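Local coordinates for protein cytochrome c, putative (Shewanella oneidensis, PDB 1SP3) that carries eight c-type hemes and probably works as a respiratory oxidoreductase that reduces tetrathionate, at residues D97-V109 with L124-N138. Sequence-based numbering, arbitrary orientation.
Sequences DCLICHDTTGTYV and LAKIAQNVGAPVRDN. With HEC (heme c), chain E.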
# COMPACT_ATOMS: atom_id res chain seq x y z
N ASP A 97 -4.65 3.54 -18.99
CA ASP A 97 -5.55 4.59 -18.56
C ASP A 97 -4.74 5.89 -18.39
O ASP A 97 -3.93 6.01 -17.47
CB ASP A 97 -6.27 4.13 -17.26
CG ASP A 97 -7.33 5.15 -16.75
OD1 ASP A 97 -7.29 6.39 -17.12
OD2 ASP A 97 -8.25 4.79 -15.95
N CYS A 98 -4.90 6.81 -19.33
CA CYS A 98 -4.21 8.09 -19.35
C CYS A 98 -4.93 9.09 -18.58
O CYS A 98 -4.32 10.04 -18.18
CB CYS A 98 -4.07 8.70 -20.76
SG CYS A 98 -3.13 7.59 -21.77
N LEU A 99 -6.21 8.88 -18.34
CA LEU A 99 -7.03 9.87 -17.62
C LEU A 99 -6.96 9.85 -16.10
O LEU A 99 -7.17 10.92 -15.45
CB LEU A 99 -8.48 9.67 -18.06
CG LEU A 99 -8.61 9.71 -19.57
CD1 LEU A 99 -10.05 9.22 -19.92
CD2 LEU A 99 -8.29 11.13 -20.16
N ILE A 100 -6.71 8.67 -15.52
CA ILE A 100 -6.77 8.59 -14.09
C ILE A 100 -5.70 9.53 -13.43
O ILE A 100 -5.98 10.19 -12.42
CB ILE A 100 -6.72 7.13 -13.61
CG1 ILE A 100 -6.90 6.99 -12.07
CG2 ILE A 100 -5.45 6.46 -14.04
CD1 ILE A 100 -8.30 7.10 -11.70
N CYS A 101 -4.52 9.67 -14.01
CA CYS A 101 -3.54 10.58 -13.39
C CYS A 101 -3.62 12.00 -13.88
O CYS A 101 -3.07 12.89 -13.27
CB CYS A 101 -2.11 10.09 -13.61
SG CYS A 101 -1.82 8.47 -12.78
N HIS A 102 -4.24 12.20 -15.02
CA HIS A 102 -4.17 13.49 -15.73
C HIS A 102 -5.48 14.26 -15.80
O HIS A 102 -5.47 15.39 -16.25
CB HIS A 102 -3.59 13.28 -17.14
CG HIS A 102 -2.12 12.93 -17.13
ND1 HIS A 102 -1.16 13.78 -16.63
CD2 HIS A 102 -1.44 11.84 -17.56
CE1 HIS A 102 0.04 13.24 -16.75
NE2 HIS A 102 -0.10 12.08 -17.35
N ASP A 103 -6.58 13.65 -15.34
CA ASP A 103 -7.86 14.38 -15.26
C ASP A 103 -7.85 15.60 -14.30
O ASP A 103 -7.54 15.46 -13.12
CB ASP A 103 -9.01 13.44 -14.86
CG ASP A 103 -10.29 14.21 -14.58
OD1 ASP A 103 -10.91 13.95 -13.51
OD2 ASP A 103 -10.69 15.11 -15.37
N THR A 104 -8.25 16.80 -14.79
CA THR A 104 -8.25 17.95 -13.91
C THR A 104 -9.68 18.31 -13.51
O THR A 104 -9.87 19.23 -12.80
CB THR A 104 -7.58 19.18 -14.54
OG1 THR A 104 -8.29 19.56 -15.74
CG2 THR A 104 -6.18 18.84 -15.03
N THR A 105 -10.69 17.58 -13.99
CA THR A 105 -12.04 18.07 -13.73
C THR A 105 -12.55 17.55 -12.39
O THR A 105 -13.53 18.06 -11.90
CB THR A 105 -13.02 17.58 -14.80
OG1 THR A 105 -12.99 16.13 -14.79
CG2 THR A 105 -12.60 18.05 -16.23
N GLY A 106 -11.94 16.49 -11.86
CA GLY A 106 -12.38 15.87 -10.63
C GLY A 106 -13.55 14.97 -10.87
O GLY A 106 -14.12 14.45 -9.94
N THR A 107 -13.95 14.78 -12.12
CA THR A 107 -15.11 13.89 -12.32
C THR A 107 -14.71 12.49 -12.79
O THR A 107 -15.57 11.59 -12.80
CB THR A 107 -16.11 14.45 -13.33
OG1 THR A 107 -15.55 14.41 -14.67
CG2 THR A 107 -16.45 15.91 -13.01
N TYR A 108 -13.46 12.31 -13.23
CA TYR A 108 -13.10 11.00 -13.79
C TYR A 108 -13.02 9.96 -12.66
O TYR A 108 -12.37 10.16 -11.65
CB TYR A 108 -11.83 11.04 -14.66
CG TYR A 108 -11.43 9.65 -15.19
CD1 TYR A 108 -11.97 9.14 -16.35
CD2 TYR A 108 -10.44 8.88 -14.53
CE1 TYR A 108 -11.55 7.92 -16.87
CE2 TYR A 108 -10.02 7.66 -15.06
CZ TYR A 108 -10.60 7.19 -16.21
OH TYR A 108 -10.23 5.97 -16.67
N VAL A 109 -13.78 8.88 -12.82
CA VAL A 109 -13.91 7.86 -11.79
C VAL A 109 -14.02 6.50 -12.50
O VAL A 109 -14.81 6.35 -13.45
CB VAL A 109 -15.21 8.06 -10.95
CG1 VAL A 109 -15.46 6.81 -10.02
CG2 VAL A 109 -15.14 9.32 -10.09
N LEU A 124 -16.63 11.68 -21.28
CA LEU A 124 -15.25 11.37 -21.64
C LEU A 124 -14.55 12.45 -22.47
O LEU A 124 -13.40 12.78 -22.21
CB LEU A 124 -15.13 10.01 -22.31
CG LEU A 124 -15.45 8.81 -21.39
CD1 LEU A 124 -15.40 7.55 -22.23
CD2 LEU A 124 -14.49 8.67 -20.19
N ALA A 125 -15.22 12.95 -23.50
CA ALA A 125 -14.61 13.96 -24.35
C ALA A 125 -14.11 15.14 -23.54
O ALA A 125 -12.94 15.54 -23.65
CB ALA A 125 -15.59 14.39 -25.50
N LYS A 126 -14.98 15.61 -22.66
CA LYS A 126 -14.71 16.76 -21.77
C LYS A 126 -13.56 16.51 -20.81
O LYS A 126 -12.66 17.35 -20.67
CB LYS A 126 -15.95 17.16 -20.99
CG LYS A 126 -15.89 18.55 -20.37
CD LYS A 126 -15.80 19.68 -21.47
CE LYS A 126 -16.82 19.54 -22.69
NZ LYS A 126 -17.49 20.84 -23.09
N ILE A 127 -13.55 15.33 -20.20
CA ILE A 127 -12.40 14.92 -19.38
C ILE A 127 -11.11 14.96 -20.22
O ILE A 127 -10.12 15.56 -19.78
CB ILE A 127 -12.65 13.55 -18.79
CG1 ILE A 127 -13.81 13.65 -17.75
CG2 ILE A 127 -11.31 12.89 -18.26
CD1 ILE A 127 -14.36 12.35 -17.20
N ALA A 128 -11.12 14.33 -21.40
CA ALA A 128 -9.93 14.27 -22.26
C ALA A 128 -9.42 15.64 -22.64
O ALA A 128 -8.24 15.82 -22.68
CB ALA A 128 -10.22 13.54 -23.53
N GLN A 129 -10.32 16.59 -22.94
CA GLN A 129 -9.92 17.93 -23.35
C GLN A 129 -9.26 18.70 -22.23
O GLN A 129 -8.37 19.57 -22.47
CB GLN A 129 -11.13 18.72 -23.82
CG GLN A 129 -11.63 18.26 -25.18
CD GLN A 129 -13.04 18.74 -25.43
OE1 GLN A 129 -13.87 17.97 -25.90
NE2 GLN A 129 -13.31 20.02 -25.10
N ASN A 130 -9.65 18.38 -20.99
CA ASN A 130 -9.12 19.14 -19.87
C ASN A 130 -7.91 18.56 -19.12
O ASN A 130 -7.51 19.07 -18.10
CB ASN A 130 -10.24 19.47 -18.95
CG ASN A 130 -11.15 20.54 -19.56
OD1 ASN A 130 -10.81 21.71 -19.48
ND2 ASN A 130 -12.27 20.12 -20.28
N VAL A 131 -7.33 17.51 -19.67
CA VAL A 131 -6.26 16.71 -19.07
C VAL A 131 -5.07 17.66 -18.79
O VAL A 131 -4.84 18.63 -19.54
CB VAL A 131 -6.07 15.66 -20.15
CG1 VAL A 131 -4.80 15.68 -20.90
CG2 VAL A 131 -6.72 14.30 -19.84
N GLY A 132 -4.33 17.41 -17.73
CA GLY A 132 -3.14 18.19 -17.45
C GLY A 132 -2.27 17.52 -16.36
O GLY A 132 -2.33 16.29 -16.18
N ALA A 133 -1.52 18.33 -15.62
CA ALA A 133 -0.54 17.77 -14.71
C ALA A 133 -1.31 17.18 -13.54
O ALA A 133 -2.36 17.75 -13.14
CB ALA A 133 0.46 18.85 -14.29
N PRO A 134 -0.90 15.99 -13.08
CA PRO A 134 -1.54 15.36 -11.90
C PRO A 134 -1.40 16.27 -10.66
O PRO A 134 -0.32 16.93 -10.46
CB PRO A 134 -0.66 14.10 -11.62
CG PRO A 134 0.00 13.75 -13.15
CD PRO A 134 0.20 15.20 -13.67
N VAL A 135 -2.44 16.26 -9.82
CA VAL A 135 -2.36 16.82 -8.45
C VAL A 135 -2.59 15.74 -7.43
O VAL A 135 -2.87 14.57 -7.80
CB VAL A 135 -3.39 17.93 -8.27
CG1 VAL A 135 -3.08 19.02 -9.26
CG2 VAL A 135 -4.89 17.40 -8.36
N ARG A 136 -2.47 16.05 -6.14
CA ARG A 136 -2.66 14.99 -5.13
C ARG A 136 -3.89 14.12 -5.37
O ARG A 136 -3.87 12.86 -5.24
CB ARG A 136 -2.64 15.55 -3.73
CG ARG A 136 -1.29 16.21 -3.34
CD ARG A 136 -1.35 16.86 -1.94
NE ARG A 136 -2.44 17.85 -1.82
CZ ARG A 136 -2.32 19.17 -2.07
NH1 ARG A 136 -1.15 19.67 -2.47
NH2 ARG A 136 -3.41 20.00 -1.96
N ASP A 137 -4.98 14.77 -5.78
CA ASP A 137 -6.24 14.01 -5.93
C ASP A 137 -6.19 12.97 -7.06
O ASP A 137 -6.97 12.01 -7.07
CB ASP A 137 -7.44 14.96 -6.06
CG ASP A 137 -8.70 14.41 -5.36
OD1 ASP A 137 -8.60 13.76 -4.27
OD2 ASP A 137 -9.87 14.53 -5.83
N ASN A 138 -5.31 13.15 -8.05
CA ASN A 138 -5.23 12.13 -9.08
C ASN A 138 -4.56 10.87 -8.50
O ASN A 138 -5.08 9.78 -8.66
CB ASN A 138 -4.48 12.63 -10.31
CG ASN A 138 -5.16 13.81 -10.97
OD1 ASN A 138 -4.74 14.98 -10.80
ND2 ASN A 138 -6.20 13.51 -11.78
FE HEC E . 1.49 10.98 -17.64
CHA HEC E . 3.70 13.59 -17.36
CHB HEC E . 0.99 11.92 -20.89
CHC HEC E . -0.38 8.17 -18.04
CHD HEC E . 1.66 10.28 -14.34
NA HEC E . 2.19 12.51 -18.89
C1A HEC E . 3.12 13.45 -18.58
C2A HEC E . 3.42 14.30 -19.74
C3A HEC E . 2.69 13.83 -20.74
C4A HEC E . 1.92 12.68 -20.21
CMA HEC E . 2.68 14.37 -22.21
CAA HEC E . 4.43 15.48 -19.80
CBA HEC E . 5.86 14.95 -19.48
CGA HEC E . 6.24 13.81 -20.42
O1A HEC E . 6.07 14.10 -21.63
O2A HEC E . 6.71 12.68 -20.00
NB HEC E . 0.55 10.23 -19.12
C1B HEC E . 0.44 10.74 -20.38
C2B HEC E . -0.31 9.80 -21.16
C3B HEC E . -0.66 8.79 -20.37
C4B HEC E . -0.16 9.03 -19.08
CMB HEC E . -0.70 9.99 -22.66
CAB HEC E . -1.45 7.49 -20.79
CBB HEC E . -1.06 6.69 -21.83
NC HEC E . 0.77 9.44 -16.39
C1C HEC E . -0.01 8.40 -16.76
C2C HEC E . -0.36 7.63 -15.58
C3C HEC E . 0.21 8.20 -14.52
C4C HEC E . 0.95 9.36 -15.05
CMC HEC E . -1.25 6.37 -15.64
CAC HEC E . 0.14 7.81 -12.99
CBC HEC E . 0.17 6.57 -12.47
ND HEC E . 2.51 11.79 -16.13
C1D HEC E . 2.41 11.33 -14.81
C2D HEC E . 3.25 12.12 -14.00
C3D HEC E . 3.93 13.10 -14.97
C4D HEC E . 3.37 12.86 -16.24
CMD HEC E . 3.51 12.01 -12.45
CAD HEC E . 4.92 14.21 -14.63
CBD HEC E . 4.07 15.34 -14.05
CGD HEC E . 4.83 16.54 -13.52
O1D HEC E . 4.21 17.34 -12.76
O2D HEC E . 6.04 16.68 -13.87
O HOH W 1 -9.53 16.29 -17.38
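Ile127 overlaps the loop that follows a CXXCH heme-binding motif, its CG2 lying 3.7 Å from Asp103 OD2 and its CD1 against Tyr108 CB. In that motif Cys98 and Cys101 are bonded covalently to heme c, and His102 NE2 binds the iron, with His190 as the other axial ligand. Residues 132-134 meet the histidine. His102 ND1 donates to Gly132 O at 2.8 Å, nearly in the ring plane, which, with the iron bond, helps fix the ring's rotation. Gly132 N returns a bond to His102 O. Pro134 lies alongside the imidazole, with CD 3.6 Å from ND1. Leu99 CD2 meets Val131 CG2, and Leu99 CB sits over one face of the Tyr108 ring. Asp103 OD2 accepts from Thr105 N in an Asx turn and from Thr105 OG1 on its syn lone pair. OD1 accepts from Tyr108 N. A water links OD2 to Ile127 O. Replacing Asp103 by alanine is likely to leave Thr105 N and OG1, Tyr108 N and this water without their acceptor. With CG anti to its carbonyl carbon (chi1 -62°), Asn138 turns its amide toward the 100-103 backbone, and ND2 meets Asp103 O at 2.7 Å, almost straight at 177°.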